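Local coordinates for protein Rio2 kinase (Chaetomium thermophilum, PDB 4GYI) that probably phosphorylates serine and threonine residues as an atypical RIO-type kinase, binds ADP and magnesium, and acts on the maturing pre-40S ribosomal subunit, at residues 159-164 with 320-325; 168-171 with 176-179; 219-224 with 260-265. All blocks are in the same frame, centred on the assembly; numbering follows the deposited sequence.

How the contacts relate
The three contacts all lie round helix 149-172. Contacts 1 and 2 use successive parts of that helix; contact 3 joins helix 207-223 to the chain after the phosphoaspartate site and packs against helix 149-172 through Leu170. Contact 3 is the core one, since all four residues that touch in it are buried. Contacts 1 and 2 are partly buried. Their chemistry follows this. Contact 3 is methionine against aliphatic groups, contact 1 sets a phenyl edge against an isoleucine methyl and adds a lysine CB, and contact 2 mixes valine packing with a tyrosine ring under a glutamate. Contact 1 closes a long loop that encloses the other two. Contacts 1 and 3 meet through Lys162.

Contact 1. Residues 159-164 with 320-325; sequences AAIKEF and EASGFT
Ile161 and Ser322 bring the backbones nearest, with their CA atoms 8.1 Å apart, and the pair Lys162 and Phe324 is next. Residues 159-164 are regular helix. Residues 320-322 have helical backbone angles but lack the regular bonds. Gly323 then turns the chain at a positive phi of 117°, where a side chain would be jammed against the carbonyl O of Ser322. This turn leads to Phe324, whose CB points at the helix.

The Phe324 ring turns an edge to Ile161: Ile161 CG2 lies near the ring plane, 3.7 Å from Phe324 CE1. That methyl stands anti to the backbone N of Ile161, and this directs it at the ring. Ser322 OG packs on the same methyl, 3.6 Å from Ile161 CG2, though Ser322 is poorly ordered. Lys162 adds CB, 4.1 Å from Phe324 CZ. The rest of the lysine extends away, and Lys162 NZ ends in a probable hydrogen bond to Met262 O. With an alanine here instead of Phe324, Ile161 CG2 and Lys162 CB would probably lose their ring neighbour, and a gap would open beside the helix.

Helix 149-172 also carries Glu163, which forms a salt bridge with Lys125 of the ADP site, as in the lysine-glutamate pair of protein kinases. Ile161 touches Gln183 of strand 180-184. Thr325 sits at the N-cap of helix 326-341, its OG1 hydrogen-bonded to Met328 N, and Leu332 of that helix packs on Lys162 and Ala159.

Contact 2. Residues 168-171 with 176-179; sequences KALY and PVPE
Val177 and Glu179 meet Leu170 and Tyr171 near the end of helix 149-172. The chain has turned back after that helix, and the CA atoms of Tyr171 and Val177 are 5.9 Å apart. Pro176 comes first. Its CB points away from residues 168-171. Its ring touches Leu217, and its backbone is hydrogen-bonded to Ile256.

Val177 is the apolar centre. Its two methyls meet neighbouring helix residues. CG1 packs on Leu170, with Val177 CG1 4.0 Å from Leu170 CB. CG1 stands anti to the carbonyl carbon of its own residue (chi1 -61°). This leaves Val177 CG2 between the backbone N and the carbonyl carbon, against the helix backbone, 3.6 Å from Tyr171 N. The same methyl also touches Tyr171 CB. The carbonyl O of Val177 lies at the edge of the Tyr171 ring, near its plane.

Pro178 likewise has its CB directed away, and Pro178 O comes within 3.8 Å of Tyr171 CD1. Glu179 then crosses one face of the tyrosine. Its CA is 4.0 Å from the ring centroid and 27° off the ring normal, a CH-pi contact. Its extended side chain runs on over the ring towards the hydroxyl: Glu179 CB is 3.6 Å from Tyr171 CE1, and Glu179 OE1 is 3.3 Å from Tyr171 OH. Ring and carboxylate planes are 40° apart. Glu179 N is hydrogen-bonded to Ser191 OG.

In the kinase fold this is the link from helix C to the next strand of the N-lobe sheet, here 180-184. It packs back on its own helix and presents Pro178 to the nucleotide pocket, where the side chain of Pro178 lies about 4 Å from the bound ADP.

Contact 3. Residues 219-224 with 260-265; sequences LRLAKH and PQMVSM
The amide of His224 is gripped by two carbonyls at the end of helix 207-223, one of them from Leu221, a residue that packs on Met262. His224 N bonds to Leu221 O at 2.9 Å and more weakly to Arg220 O at 3.3 Å. The shorter bond spans three residues, so the last turn is tightened as the helix ends.

Across the contact the chemistry is apolar. Met262 CE lies 3.8 Å from Leu221 CD2, and the two side chains cross at about a right angle. Met262 bends at chi3 (132°), which swings the methyl into the fork of the leucine, so that it also approaches CD1. Leu170, Phe166 and Leu226 share this buried spot and touch Met262 as well.

The phosphoaspartate at position 258, Phe259 and Pro260 stand where typical kinases have DFG; residues 261-265 run on from there. Strand 263-264 pairs with strand 226-227 in a short antiparallel sheet, which lies beside the catalytic loop in the kinase fold. Gln261 NE2 is hydrogen-bonded both to the backbone O of that phosphoaspartate and to His228 O.

One residue beyond the strand, Met265 folds back over Ala222. The CA atoms of these two residues are 6.4 Å apart. The bend at chi2 (-79°) brings Met265 SD to 3.6 Å from Ala222 CB. The bend at chi3 (-64°) turns Met265 CE back beside the same Ala222 CB, at 4.0 Å. Met265 CG rests 3.6 Å from Ala222 O. Tyr300 OH bonds to Met265 O.

Contact 1. Residues 159-164 with 320-325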
loop_
_atom_site.group_PDB
_atom_site.type_symbol
_atom_site.label_atom_id
_atom_site.label_comp_id
_atom_site.label_asym_id
_atom_site.label_seq_id
_atom_site.Cartn_x
_atom_site.Cartn_y
_atom_site.Cartn_z
ATOM N N ALA A 159 -3.281 5.566 3.221
ATOM C CA ALA A 159 -2.753 5.004 1.989
ATOM C C ALA A 159 -3.307 3.600 1.777
ATOM O O ALA A 159 -3.743 3.276 0.685
ATOM C CB ALA A 159 -1.221 4.976 2.021
ATOM N N ALA A 160 -3.298 2.778 2.826
ATOM C CA ALA A 160 -3.769 1.387 2.742
ATOM C C ALA A 160 -5.275 1.323 2.491
ATOM O O ALA A 160 -5.728 0.535 1.681
ATOM C CB ALA A 160 -3.412 0.601 4.030
ATOM N N ILE A 161 -6.038 2.159 3.189
ATOM C CA ILE A 161 -7.476 2.215 3.008
ATOM C C ILE A 161 -7.838 2.602 1.583
ATOM O O ILE A 161 -8.696 1.968 0.951
ATOM C CB ILE A 161 -8.120 3.202 3.993
ATOM C CG1 ILE A 161 -8.096 2.614 5.402
ATOM C CG2 ILE A 161 -9.570 3.503 3.596
ATOM C CD1 ILE A 161 -8.579 3.571 6.459
ATOM N N LYS A 162 -7.168 3.633 1.071
ATOM C CA LYS A 162 -7.377 4.082 -0.298
ATOM C C LYS A 162 -7.062 3.000 -1.322
ATOM O O LYS A 162 -7.880 2.708 -2.205
ATOM C CB LYS A 162 -6.537 5.331 -0.602
ATOM C CG LYS A 162 -6.685 5.813 -2.052
ATOM C CD LYS A 162 -6.300 7.292 -2.217
ATOM C CE LYS A 162 -6.021 7.631 -3.678
ATOM N NZ LYS A 162 -5.447 8.989 -3.871
ATOM N N GLU A 163 -5.875 2.417 -1.211
ATOM C CA GLU A 163 -5.436 1.409 -2.180
ATOM C C GLU A 163 -6.375 0.205 -2.185
ATOM O O GLU A 163 -6.676 -0.369 -3.236
ATOM C CB GLU A 163 -3.974 0.979 -1.926
ATOM C CG GLU A 163 -3.511 -0.254 -2.754
ATOM C CD GLU A 163 -1.988 -0.492 -2.734
ATOM O OE1 GLU A 163 -1.367 -0.387 -1.659
ATOM O OE2 GLU A 163 -1.399 -0.792 -3.799
ATOM N N PHE A 164 -6.847 -0.168 -1.004
ATOM C CA PHE A 164 -7.683 -1.337 -0.890
ATOM C C PHE A 164 -9.033 -1.060 -1.557
ATOM O O PHE A 164 -9.568 -1.907 -2.275
ATOM C CB PHE A 164 -7.836 -1.732 0.580
ATOM C CG PHE A 164 -8.565 -3.038 0.796
ATOM C CD1 PHE A 164 -7.896 -4.247 0.677
ATOM C CD2 PHE A 164 -9.909 -3.053 1.156
ATOM C CE1 PHE A 164 -8.559 -5.458 0.898
ATOM C CE2 PHE A 164 -10.575 -4.256 1.373
ATOM C CZ PHE A 164 -9.897 -5.458 1.235
ATOM N N GLU A 320 -15.439 7.574 -1.562
ATOM C CA GLU A 320 -16.541 8.179 -0.814
ATOM C C GLU A 320 -17.108 7.164 0.154
ATOM O O GLU A 320 -17.578 7.515 1.234
ATOM C CB GLU A 320 -17.669 8.620 -1.749
ATOM C CG GLU A 320 -17.216 9.204 -3.061
ATOM C CD GLU A 320 -16.415 10.467 -2.880
ATOM O OE1 GLU A 320 -15.174 10.372 -2.760
ATOM O OE2 GLU A 320 -17.028 11.555 -2.854
ATOM N N ALA A 321 -17.049 5.901 -0.259
ATOM C CA ALA A 321 -17.702 4.805 0.439
ATOM C C ALA A 321 -17.175 4.581 1.854
ATOM O O ALA A 321 -17.916 4.162 2.746
ATOM C CB ALA A 321 -17.564 3.531 -0.374
ATOM N N SER A 322 -15.895 4.865 2.058
ATOM C CA SER A 322 -15.232 4.445 3.287
ATOM C C SER A 322 -15.469 5.350 4.499
ATOM O O SER A 322 -15.555 4.873 5.629
ATOM C CB SER A 322 -13.735 4.282 3.043
ATOM O OG SER A 322 -13.059 4.030 4.258
ATOM N N GLY A 323 -15.578 6.651 4.249
ATOM C CA GLY A 323 -15.577 7.630 5.320
ATOM C C GLY A 323 -14.346 8.476 5.102
ATOM O O GLY A 323 -13.793 9.058 6.033
ATOM N N PHE A 324 -13.910 8.516 3.848
ATOM C CA PHE A 324 -12.747 9.291 3.454
ATOM C C PHE A 324 -13.127 10.758 3.297
ATOM O O PHE A 324 -13.701 11.146 2.278
ATOM C CB PHE A 324 -12.213 8.756 2.128
ATOM C CG PHE A 324 -10.749 8.467 2.143
ATOM C CD1 PHE A 324 -10.275 7.256 2.610
ATOM C CD2 PHE A 324 -9.845 9.405 1.683
ATOM C CE1 PHE A 324 -8.925 6.987 2.616
ATOM C CE2 PHE A 324 -8.495 9.149 1.691
ATOM C CZ PHE A 324 -8.030 7.938 2.158
ATOM N N THR A 325 -12.814 11.574 4.301
ATOM C CA THR A 325 -13.122 12.999 4.230
ATOM C C THR A 325 -12.299 13.652 3.131
ATOM O O THR A 325 -11.281 13.105 2.689
ATOM C CB THR A 325 -12.849 13.732 5.567
ATOM O OG1 THR A 325 -11.440 13.812 5.809
ATOM C CG2 THR A 325 -13.519 13.010 6.733
#

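Contact 2. Residues 168-171 with 176-179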
loop_
_atom_site.group_PDB
_atom_site.type_symbol
_atom_site.label_atom_id
_atom_site.label_comp_id
_atom_site.label_asym_id
_atom_site.label_seq_id
_atom_site.Cartn_x
_atom_site.Cartn_y
_atom_site.Cartn_z
ATOM N N LYS A 168 -10.446 -3.112 -4.754
ATOM C CA LYS A 168 -11.776 -3.708 -4.802
ATOM C C LYS A 168 -12.582 -3.243 -6.014
ATOM O O LYS A 168 -13.159 -4.064 -6.740
ATOM C CB LYS A 168 -12.588 -3.400 -3.538
ATOM C CG LYS A 168 -12.282 -4.272 -2.339
ATOM C CD LYS A 168 -13.305 -4.044 -1.241
ATOM C CE LYS A 168 -14.718 -4.385 -1.724
ATOM N NZ LYS A 168 -15.822 -3.883 -0.837
ATOM N N ALA A 169 -12.655 -1.933 -6.218
ATOM C CA ALA A 169 -13.450 -1.399 -7.325
ATOM C C ALA A 169 -12.929 -1.949 -8.644
ATOM O O ALA A 169 -13.697 -2.365 -9.503
ATOM C CB ALA A 169 -13.424 0.150 -7.339
ATOM N N LEU A 170 -11.610 -1.975 -8.794
ATOM C CA LEU A 170 -11.022 -2.363 -10.066
ATOM C C LEU A 170 -11.194 -3.851 -10.274
ATOM O O LEU A 170 -11.500 -4.304 -11.370
ATOM C CB LEU A 170 -9.539 -1.986 -10.116
ATOM C CG LEU A 170 -9.303 -0.483 -10.210
ATOM C CD1 LEU A 170 -7.859 -0.147 -9.930
ATOM C CD2 LEU A 170 -9.722 0.013 -11.591
ATOM N N TYR A 171 -10.987 -4.610 -9.210
ATOM C CA TYR A 171 -11.111 -6.058 -9.289
ATOM C C TYR A 171 -12.538 -6.470 -9.675
ATOM O O TYR A 171 -12.734 -7.358 -10.501
ATOM C CB TYR A 171 -10.719 -6.699 -7.962
ATOM C CG TYR A 171 -10.762 -8.204 -7.991
ATOM C CD1 TYR A 171 -9.722 -8.932 -8.541
ATOM C CD2 TYR A 171 -11.849 -8.900 -7.469
ATOM C CE1 TYR A 171 -9.757 -10.313 -8.582
ATOM C CE2 TYR A 171 -11.890 -10.284 -7.503
ATOM C CZ TYR A 171 -10.839 -10.984 -8.062
ATOM O OH TYR A 171 -10.865 -12.362 -8.094
ATOM N N PRO A 176 -7.423 -6.248 -14.578
ATOM C CA PRO A 176 -6.394 -7.212 -14.155
ATOM C C PRO A 176 -5.553 -6.636 -12.994
ATOM O O PRO A 176 -4.555 -5.969 -13.206
ATOM C CB PRO A 176 -5.559 -7.400 -15.417
ATOM C CG PRO A 176 -5.683 -6.059 -16.147
ATOM C CD PRO A 176 -7.067 -5.539 -15.824
ATOM N N VAL A 177 -5.994 -6.882 -11.767
ATOM C CA VAL A 177 -5.324 -6.367 -10.594
ATOM C C VAL A 177 -5.338 -7.528 -9.619
ATOM O O VAL A 177 -6.060 -8.496 -9.833
ATOM C CB VAL A 177 -6.081 -5.164 -10.002
ATOM C CG1 VAL A 177 -6.156 -4.007 -11.022
ATOM C CG2 VAL A 177 -7.485 -5.587 -9.526
ATOM N N PRO A 178 -4.529 -7.460 -8.555
ATOM C CA PRO A 178 -4.567 -8.576 -7.606
ATOM C C PRO A 178 -5.922 -8.638 -6.921
ATOM O O PRO A 178 -6.592 -7.618 -6.819
ATOM C CB PRO A 178 -3.485 -8.202 -6.577
ATOM C CG PRO A 178 -2.601 -7.232 -7.285
ATOM C CD PRO A 178 -3.511 -6.462 -8.196
ATOM N N GLU A 179 -6.339 -9.809 -6.453
ATOM C CA GLU A 179 -7.553 -9.857 -5.636
ATOM C C GLU A 179 -7.295 -9.296 -4.242
ATOM O O GLU A 179 -6.424 -9.784 -3.521
ATOM C CB GLU A 179 -8.104 -11.275 -5.512
ATOM C CG GLU A 179 -9.208 -11.381 -4.475
ATOM C CD GLU A 179 -9.782 -12.781 -4.362
ATOM O OE1 GLU A 179 -9.613 -13.570 -5.315
ATOM O OE2 GLU A 179 -10.405 -13.088 -3.325
#

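Contact 3. Residues 219-224 with 260-265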
loop_
_atom_site.group_PDB
_atom_site.type_symbol
_atom_site.label_atom_id
_atom_site.label_comp_id
_atom_site.label_asym_id
_atom_site.label_seq_id
_atom_site.Cartn_x
_atom_site.Cartn_y
_atom_site.Cartn_z
ATOM N N LEU A 219 -6.398 3.935 -21.114
ATOM C CA LEU A 219 -7.655 4.428 -21.639
ATOM C C LEU A 219 -8.845 3.768 -20.940
ATOM O O LEU A 219 -9.828 4.433 -20.641
ATOM C CB LEU A 219 -7.730 4.245 -23.155
ATOM C CG LEU A 219 -6.687 5.048 -23.945
ATOM C CD1 LEU A 219 -6.843 4.830 -25.455
ATOM C CD2 LEU A 219 -6.754 6.541 -23.622
ATOM N N ARG A 220 -8.755 2.473 -20.653
ATOM C CA ARG A 220 -9.850 1.821 -19.932
ATOM C C ARG A 220 -10.013 2.415 -18.537
ATOM O O ARG A 220 -11.137 2.690 -18.106
ATOM C CB ARG A 220 -9.674 0.300 -19.850
ATOM C CG ARG A 220 -10.872 -0.388 -19.205
ATOM C CD ARG A 220 -10.777 -1.918 -19.220
ATOM N NE ARG A 220 -11.934 -2.493 -18.532
ATOM C CZ ARG A 220 -11.960 -3.679 -17.924
ATOM N NH1 ARG A 220 -10.888 -4.476 -17.905
ATOM N NH2 ARG A 220 -13.080 -4.073 -17.329
ATOM N N LEU A 221 -8.896 2.609 -17.830
ATOM C CA LEU A 221 -8.936 3.274 -16.530
ATOM C C LEU A 221 -9.617 4.644 -16.637
ATOM O O LEU A 221 -10.497 4.969 -15.840
ATOM C CB LEU A 221 -7.532 3.427 -15.947
ATOM C CG LEU A 221 -6.868 2.234 -15.252
ATOM C CD1 LEU A 221 -5.427 2.572 -14.950
ATOM C CD2 LEU A 221 -7.584 1.864 -13.952
ATOM N N ALA A 222 -9.227 5.431 -17.636
ATOM C CA ALA A 222 -9.732 6.799 -17.783
ATOM C C ALA A 222 -11.236 6.812 -18.055
ATOM O O ALA A 222 -11.957 7.664 -17.539
ATOM C CB ALA A 222 -8.985 7.528 -18.885
ATOM N N LYS A 223 -11.696 5.856 -18.859
ATOM C CA LYS A 223 -13.122 5.682 -19.115
ATOM C C LYS A 223 -13.901 5.405 -17.829
ATOM O O LYS A 223 -15.084 5.721 -17.742
ATOM C CB LYS A 223 -13.362 4.590 -20.166
ATOM C CG LYS A 223 -14.442 3.574 -19.808
ATOM C CD LYS A 223 -14.974 2.880 -21.042
ATOM C CE LYS A 223 -15.710 3.872 -21.930
ATOM N NZ LYS A 223 -16.036 3.313 -23.272
ATOM N N HIS A 224 -13.231 4.849 -16.822
ATOM C CA HIS A 224 -13.866 4.624 -15.518
ATOM C C HIS A 224 -13.522 5.707 -14.492
ATOM O O HIS A 224 -13.736 5.524 -13.295
ATOM C CB HIS A 224 -13.549 3.229 -14.966
ATOM C CG HIS A 224 -14.250 2.122 -15.692
ATOM N ND1 HIS A 224 -15.399 1.530 -15.212
ATOM C CD2 HIS A 224 -13.983 1.519 -16.875
ATOM C CE1 HIS A 224 -15.802 0.603 -16.062
ATOM N NE2 HIS A 224 -14.959 0.576 -17.080
ATOM N N PRO A 260 -2.189 3.499 -4.129
ATOM C CA PRO A 260 -2.544 4.578 -3.193
ATOM C C PRO A 260 -2.479 5.984 -3.835
ATOM O O PRO A 260 -3.023 6.926 -3.266
ATOM C CB PRO A 260 -1.468 4.454 -2.097
ATOM C CG PRO A 260 -0.280 3.945 -2.814
ATOM C CD PRO A 260 -0.851 2.955 -3.828
ATOM N N GLN A 261 -1.840 6.120 -4.999
ATOM C CA GLN A 261 -1.695 7.437 -5.632
ATOM C C GLN A 261 -2.699 7.740 -6.757
ATOM O O GLN A 261 -2.671 8.822 -7.331
ATOM C CB GLN A 261 -0.253 7.674 -6.130
ATOM C CG GLN A 261 0.127 6.908 -7.405
ATOM C CD GLN A 261 0.012 5.393 -7.221
ATOM O OE1 GLN A 261 0.498 4.833 -6.239
ATOM N NE2 GLN A 261 -0.662 4.737 -8.149
ATOM N N MET A 262 -3.580 6.802 -7.066
ATOM C CA MET A 262 -4.583 7.032 -8.103
ATOM C C MET A 262 -5.368 8.312 -7.941
ATOM O O MET A 262 -5.709 8.709 -6.837
ATOM C CB MET A 262 -5.578 5.894 -8.149
ATOM C CG MET A 262 -5.016 4.647 -8.697
ATOM S SD MET A 262 -6.395 3.639 -9.201
ATOM C CE MET A 262 -5.817 3.185 -10.823
ATOM N N VAL A 263 -5.650 8.967 -9.058
ATOM C CA VAL A 263 -6.423 10.197 -9.022
ATOM C C VAL A 263 -7.564 10.128 -10.019
ATOM O O VAL A 263 -7.504 9.388 -11.010
ATOM C CB VAL A 263 -5.563 11.443 -9.305
ATOM C CG1 VAL A 263 -4.357 11.465 -8.400
ATOM C CG2 VAL A 263 -5.123 11.475 -10.750
ATOM N N SER A 264 -8.610 10.897 -9.742
ATOM C CA SER A 264 -9.758 10.954 -10.627
ATOM C C SER A 264 -9.439 11.723 -11.896
ATOM O O SER A 264 -8.617 12.638 -11.882
ATOM C CB SER A 264 -10.925 11.627 -9.910
ATOM O OG SER A 264 -11.787 12.216 -10.845
ATOM N N MET A 265 -10.112 11.384 -12.992
ATOM C CA MET A 265 -9.952 12.152 -14.226
ATOM C C MET A 265 -10.418 13.596 -14.046
ATOM O O MET A 265 -10.163 14.445 -14.896
ATOM C CB MET A 265 -10.707 11.503 -15.394
ATOM C CG MET A 265 -10.045 10.269 -15.966
ATOM S SD MET A 265 -8.660 10.609 -17.078
ATOM C CE MET A 265 -9.545 11.481 -18.392
#